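Long-range contact in plasmid pRiA4b Orf3-like domain-containing protein (Methanosarcina mazei, PDB 2I1S), which is of unknown function but belongs to the plasmid pRiA4b ORF-3-like family of proteins: residues 4-16 and 24-37. Sequence-based numbering, arbitrary orientation.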
loop_
_atom_site.group_PDB
_atom_site.type_symbol
_atom_site.label_atom_id
_atom_site.label_comp_id
_atom_site.label_asym_id
_atom_site.label_seq_id
_atom_site.Cartn_x
_atom_site.Cartn_y
_atom_site.Cartn_z
ATOM N N THR A 4 -11.141 -16.009 16.563
ATOM C CA THR A 4 -11.923 -14.713 16.540
ATOM C C THR A 4 -12.172 -14.144 15.121
ATOM O O THR A 4 -12.887 -13.123 14.961
ATOM C CB THR A 4 -11.276 -13.628 17.415
ATOM O OG1 THR A 4 -10.230 -12.964 16.684
ATOM C CG2 THR A 4 -10.692 -14.261 18.661
ATOM N N PHE A 5 -11.591 -14.820 14.115
ATOM C CA PHE A 5 -12.001 -14.677 12.697
ATOM C C PHE A 5 -11.849 -16.042 12.013
ATOM O O PHE A 5 -11.022 -16.875 12.438
ATOM C CB PHE A 5 -11.176 -13.586 11.957
ATOM C CG PHE A 5 -9.670 -13.871 11.891
ATOM C CD1 PHE A 5 -8.839 -13.587 12.986
ATOM C CD2 PHE A 5 -9.092 -14.394 10.737
ATOM C CE1 PHE A 5 -7.476 -13.851 12.943
ATOM C CE2 PHE A 5 -7.729 -14.659 10.679
ATOM C CZ PHE A 5 -6.914 -14.383 11.786
ATOM N N GLU A 6 -12.625 -16.256 10.949
ATOM C CA GLU A 6 -12.562 -17.510 10.181
ATOM C C GLU A 6 -11.808 -17.318 8.864
ATOM O O GLU A 6 -10.855 -18.070 8.582
ATOM C CB GLU A 6 -13.968 -18.052 9.869
ATOM C CG GLU A 6 -15.037 -17.812 10.951
ATOM C CD GLU A 6 -15.081 -18.923 12.027
ATOM O OE1 GLU A 6 -16.200 -19.145 12.597
ATOM O OE2 GLU A 6 -14.021 -19.575 12.302
ATOM N N LYS A 7 -12.236 -16.326 8.062
ATOM C CA LYS A 7 -11.694 -16.133 6.694
ATOM C C LYS A 7 -10.566 -15.093 6.603
ATOM O O LYS A 7 -10.440 -14.199 7.471
ATOM C CB LYS A 7 -12.822 -15.769 5.708
ATOM C CG LYS A 7 -14.205 -16.349 6.106
ATOM C CD LYS A 7 -15.164 -16.499 4.930
ATOM C CE LYS A 7 -15.016 -17.875 4.233
ATOM N NZ LYS A 7 -15.261 -19.028 5.165
ATOM N N VAL A 8 -9.733 -15.229 5.568
ATOM C CA VAL A 8 -8.752 -14.197 5.236
ATOM C C VAL A 8 -8.939 -13.592 3.822
ATOM O O VAL A 8 -9.277 -14.284 2.860
ATOM C CB VAL A 8 -7.288 -14.634 5.531
ATOM C CG1 VAL A 8 -7.151 -14.970 6.989
ATOM C CG2 VAL A 8 -6.887 -15.802 4.718
ATOM N N TYR A 9 -8.740 -12.283 3.725
ATOM C CA TYR A 9 -8.812 -11.563 2.457
ATOM C C TYR A 9 -7.423 -11.556 1.795
ATOM O O TYR A 9 -6.462 -11.048 2.386
ATOM C CB TYR A 9 -9.306 -10.135 2.728
ATOM C CG TYR A 9 -10.771 -10.020 3.186
ATOM C CD1 TYR A 9 -11.545 -11.168 3.447
ATOM C CD2 TYR A 9 -11.379 -8.756 3.338
ATOM C CE1 TYR A 9 -12.885 -11.075 3.843
ATOM C CE2 TYR A 9 -12.711 -8.640 3.731
ATOM C CZ TYR A 9 -13.469 -9.813 3.985
ATOM O OH TYR A 9 -14.808 -9.718 4.394
ATOM N N HIS A 10 -7.325 -12.139 0.587
ATOM C CA HIS A 10 -6.128 -12.057 -0.261
ATOM C C HIS A 10 -6.192 -10.784 -1.123
ATOM O O HIS A 10 -7.014 -10.686 -2.071
ATOM C CB HIS A 10 -5.980 -13.298 -1.152
ATOM C CG HIS A 10 -6.016 -14.591 -0.391
ATOM N ND1 HIS A 10 -5.103 -15.606 -0.598
ATOM C CD2 HIS A 10 -6.850 -15.038 0.582
ATOM C CE1 HIS A 10 -5.373 -16.620 0.210
ATOM N NE2 HIS A 10 -6.426 -16.297 0.941
ATOM N N LEU A 11 -5.324 -9.817 -0.777
ATOM C CA LEU A 11 -5.359 -8.472 -1.347
ATOM C C LEU A 11 -4.174 -8.264 -2.254
ATOM O O LEU A 11 -3.073 -8.669 -1.899
ATOM C CB LEU A 11 -5.305 -7.423 -0.215
ATOM C CG LEU A 11 -6.461 -7.443 0.792
ATOM C CD1 LEU A 11 -6.229 -6.382 1.883
ATOM C CD2 LEU A 11 -7.881 -7.275 0.134
ATOM N N LYS A 12 -4.363 -7.647 -3.416
ATOM C CA LYS A 12 -3.200 -7.088 -4.110
ATOM C C LYS A 12 -3.141 -5.601 -3.857
ATOM O O LYS A 12 -4.173 -4.929 -3.814
ATOM C CB LYS A 12 -3.229 -7.363 -5.599
ATOM C CG LYS A 12 -1.914 -7.070 -6.297
ATOM C CD LYS A 12 -2.058 -7.316 -7.775
ATOM C CE LYS A 12 -0.812 -6.795 -8.478
ATOM N NZ LYS A 12 -0.904 -6.778 -9.959
ATOM N N LEU A 13 -1.927 -5.109 -3.631
ATOM C CA LEU A 13 -1.645 -3.682 -3.413
ATOM C C LEU A 13 -0.678 -3.218 -4.472
ATOM O O LEU A 13 0.426 -3.779 -4.579
ATOM C CB LEU A 13 -0.998 -3.446 -2.062
ATOM C CG LEU A 13 -1.581 -4.174 -0.844
ATOM C CD1 LEU A 13 -0.813 -3.783 0.401
ATOM C CD2 LEU A 13 -3.066 -3.917 -0.674
ATOM N N SER A 14 -1.077 -2.225 -5.271
ATOM C CA SER A 14 -0.196 -1.707 -6.313
ATOM C C SER A 14 -0.041 -0.201 -6.231
ATOM O O SER A 14 -1.017 0.535 -6.111
ATOM C CB SER A 14 -0.638 -2.153 -7.729
ATOM O OG SER A 14 -1.611 -1.299 -8.326
ATOM N N ILE A 15 1.204 0.251 -6.287
ATOM C CA ILE A 15 1.474 1.670 -6.412
ATOM C C ILE A 15 1.041 2.089 -7.831
ATOM O O ILE A 15 1.538 1.546 -8.844
ATOM C CB ILE A 15 2.976 2.011 -6.153
ATOM C CG1 ILE A 15 3.325 1.804 -4.708
ATOM C CG2 ILE A 15 3.263 3.488 -6.474
ATOM C CD1 ILE A 15 4.781 1.996 -4.437
ATOM N N LYS A 16 0.107 3.035 -7.897
ATOM C CA LYS A 16 -0.283 3.649 -9.184
ATOM C C LYS A 16 0.742 4.593 -9.796
ATOM O O LYS A 16 1.412 5.341 -9.096
ATOM C CB LYS A 16 -1.517 4.500 -8.992
ATOM C CG LYS A 16 -2.781 3.716 -8.791
ATOM C CD LYS A 16 -3.910 4.699 -8.662
ATOM C CE LYS A 16 -3.946 5.608 -9.879
ATOM N NZ LYS A 16 -5.364 6.029 -10.116
ATOM N N ARG A 24 2.584 -5.735 -3.970
ATOM C CA ARG A 24 2.687 -6.730 -2.881
ATOM C C ARG A 24 1.391 -7.503 -2.776
ATOM O O ARG A 24 0.293 -6.969 -3.037
ATOM C CB ARG A 24 2.921 -6.059 -1.524
ATOM C CG ARG A 24 3.842 -4.899 -1.581
ATOM C CD ARG A 24 5.222 -5.428 -1.687
ATOM N NE ARG A 24 6.286 -4.444 -1.435
ATOM C CZ ARG A 24 7.111 -4.014 -2.371
ATOM N NH1 ARG A 24 8.095 -3.240 -2.042
ATOM N NH2 ARG A 24 6.948 -4.372 -3.639
ATOM N N ARG A 25 1.487 -8.765 -2.419
ATOM C CA ARG A 25 0.263 -9.521 -2.127
ATOM C C ARG A 25 0.284 -9.863 -0.642
ATOM O O ARG A 25 1.288 -10.319 -0.131
ATOM C CB ARG A 25 0.119 -10.764 -3.059
ATOM C CG ARG A 25 -0.967 -10.585 -4.099
ATOM C CD ARG A 25 -1.144 -11.779 -5.060
ATOM N NE ARG A 25 -0.368 -11.437 -6.226
ATOM C CZ ARG A 25 -0.819 -11.055 -7.410
ATOM N NH1 ARG A 25 -2.095 -11.054 -7.707
ATOM N NH2 ARG A 25 0.058 -10.706 -8.320
ATOM N N ILE A 26 -0.787 -9.550 0.063
ATOM C CA ILE A 26 -0.868 -9.844 1.496
ATOM C C ILE A 26 -2.187 -10.536 1.816
ATOM O O ILE A 26 -3.178 -10.352 1.090
ATOM C CB ILE A 26 -0.723 -8.562 2.395
ATOM C CG1 ILE A 26 -1.931 -7.612 2.231
ATOM C CG2 ILE A 26 0.662 -7.893 2.203
ATOM C CD1 ILE A 26 -1.974 -6.390 3.228
ATOM N N GLN A 27 -2.216 -11.317 2.899
ATOM C CA GLN A 27 -3.502 -11.840 3.393
ATOM C C GLN A 27 -3.829 -11.248 4.773
ATOM O O GLN A 27 -2.993 -11.258 5.689
ATOM C CB GLN A 27 -3.497 -13.353 3.415
ATOM C CG GLN A 27 -3.173 -14.004 2.062
ATOM C CD GLN A 27 -3.028 -15.501 2.178
ATOM O OE1 GLN A 27 -3.519 -16.089 3.142
ATOM N NE2 GLN A 27 -2.363 -16.139 1.199
ATOM N N VAL A 28 -5.035 -10.719 4.931
ATOM C CA VAL A 28 -5.398 -10.095 6.212
ATOM C C VAL A 28 -6.621 -10.765 6.882
ATOM O O VAL A 28 -7.471 -11.293 6.182
ATOM C CB VAL A 28 -5.611 -8.542 6.066
ATOM C CG1 VAL A 28 -4.316 -7.869 5.692
ATOM C CG2 VAL A 28 -6.683 -8.225 5.043
ATOM N N PRO A 29 -6.693 -10.758 8.241
ATOM C CA PRO A 29 -7.917 -11.216 8.886
ATOM C C PRO A 29 -9.131 -10.471 8.350
ATOM O O PRO A 29 -9.068 -9.238 8.127
ATOM C CB PRO A 29 -7.691 -10.870 10.377
ATOM C CG PRO A 29 -6.204 -10.928 10.547
ATOM C CD PRO A 29 -5.664 -10.379 9.237
ATOM N N GLU A 30 -10.217 -11.213 8.142
ATOM C CA GLU A 30 -11.471 -10.645 7.664
ATOM C C GLU A 30 -12.041 -9.568 8.606
ATOM O O GLU A 30 -12.695 -8.640 8.147
ATOM C CB GLU A 30 -12.509 -11.757 7.373
ATOM C CG GLU A 30 -12.975 -12.543 8.621
ATOM C CD GLU A 30 -14.122 -13.526 8.345
ATOM O OE1 GLU A 30 -14.818 -13.375 7.308
ATOM O OE2 GLU A 30 -14.320 -14.445 9.180
ATOM N N ASN A 31 -11.765 -9.668 9.911
ATOM C CA ASN A 31 -12.316 -8.717 10.885
ATOM C C ASN A 31 -11.506 -7.405 11.045
ATOM O O ASN A 31 -11.756 -6.580 11.954
ATOM C CB ASN A 31 -12.577 -9.413 12.237
ATOM C CG ASN A 31 -11.284 -9.793 12.971
ATOM O OD1 ASN A 31 -10.187 -9.848 12.376
ATOM N ND2 ASN A 31 -11.411 -10.062 14.274
ATOM N N TYR A 32 -10.541 -7.235 10.161
ATOM C CA TYR A 32 -9.690 -6.055 10.114
ATOM C C TYR A 32 -10.466 -4.789 9.855
ATOM O O TYR A 32 -11.408 -4.792 9.061
ATOM C CB TYR A 32 -8.627 -6.214 9.025
ATOM C CG TYR A 32 -7.224 -6.448 9.558
ATOM C CD1 TYR A 32 -7.014 -7.051 10.802
ATOM C CD2 TYR A 32 -6.111 -6.082 8.800
ATOM C CE1 TYR A 32 -5.733 -7.248 11.285
ATOM C CE2 TYR A 32 -4.845 -6.278 9.263
ATOM C CZ TYR A 32 -4.650 -6.866 10.495
ATOM O OH TYR A 32 -3.352 -7.036 10.951
ATOM N N THR A 33 -10.076 -3.720 10.565
ATOM C CA THR A 33 -10.603 -2.390 10.328
ATOM C C THR A 33 -9.744 -1.772 9.227
ATOM O O THR A 33 -8.725 -2.352 8.823
ATOM C CB THR A 33 -10.562 -1.509 11.597
ATOM O OG1 THR A 33 -9.200 -1.288 11.995
ATOM C CG2 THR A 33 -11.301 -2.162 12.748
ATOM N N PHE A 34 -10.150 -0.609 8.719
ATOM C CA PHE A 34 -9.294 0.147 7.814
ATOM C C PHE A 34 -8.005 0.645 8.477
ATOM O O PHE A 34 -6.986 0.724 7.813
ATOM C CB PHE A 34 -10.081 1.239 7.081
ATOM C CG PHE A 34 -10.941 0.690 5.969
ATOM C CD1 PHE A 34 -10.525 0.771 4.642
ATOM C CD2 PHE A 34 -12.125 0.026 6.253
ATOM C CE1 PHE A 34 -11.315 0.228 3.607
ATOM C CE2 PHE A 34 -12.908 -0.522 5.229
ATOM C CZ PHE A 34 -12.511 -0.418 3.906
ATOM N N LEU A 35 -8.021 0.932 9.777
ATOM C CA LEU A 35 -6.784 1.332 10.451
ATOM C C LEU A 35 -5.751 0.221 10.337
ATOM O O LEU A 35 -4.614 0.468 9.941
ATOM C CB LEU A 35 -7.020 1.714 11.918
ATOM C CG LEU A 35 -5.800 2.176 12.736
ATOM C CD1 LEU A 35 -5.064 3.377 12.067
ATOM C CD2 LEU A 35 -6.189 2.554 14.149
ATOM N N ASP A 36 -6.171 -0.988 10.686
ATOM C CA ASP A 36 -5.374 -2.208 10.570
ATOM C C ASP A 36 -4.768 -2.395 9.188
ATOM O O ASP A 36 -3.579 -2.772 9.074
ATOM C CB ASP A 36 -6.251 -3.430 10.871
ATOM C CG ASP A 36 -6.626 -3.562 12.338
ATOM O OD1 ASP A 36 -5.853 -3.116 13.216
ATOM O OD2 ASP A 36 -7.702 -4.129 12.614
ATOM N N LEU A 37 -5.573 -2.120 8.153
ATOM C CA LEU A 37 -5.128 -2.171 6.758
ATOM C C LEU A 37 -4.131 -1.057 6.392
ATOM O O LEU A 37 -3.125 -1.314 5.709
ATOM C CB LEU A 37 -6.339 -2.149 5.818
ATOM C CG LEU A 37 -6.079 -2.128 4.302
ATOM C CD1 LEU A 37 -5.397 -3.419 3.864
ATOM C CD2 LEU A 37 -7.338 -1.856 3.448
#
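Glu-30, in the type I turn after strand 22-29, reaches across to Glu-6, Lys-7 and Tyr-9. Its CB packs 3.6 Å from Tyr-9 CE1, and CG, set between its own backbone N and carbonyl carbon (chi1 66°), lies beside the Lys-7 carbonyl. The chain then runs extended: OE1 rests 3.3 Å from Lys-7 CG, while OE2 accepts from the N-H groups of Glu-6 and Lys-7, both arriving on one face of the carboxylate. The Lys-7 bond is almost straight (177°) and comes from above that plane. A carboxylate suits this place because one oxygen can serve two amides; an alanine here would probably leave both without this acceptor and open a gap beside the Lys-7 side chain. Next to it, Pro-29 CB sits over the centre of the Phe-5 ring, 3.6 Å from the centroid, a CH-pi contact that the flat-sided proline suits. Gln-27 stacks its amide over one face of the His-10 ring, offset toward the rim, the planes 24° apart; flat polar groups suit this partly exposed face. On the other face, Leu-11 CD1 meets Val-28 CG2. Paired backbone bonds make this an antiparallel beta hairpin within the mixed sheet, its Leu-11 and Ile-26 face covered by helix 34-44.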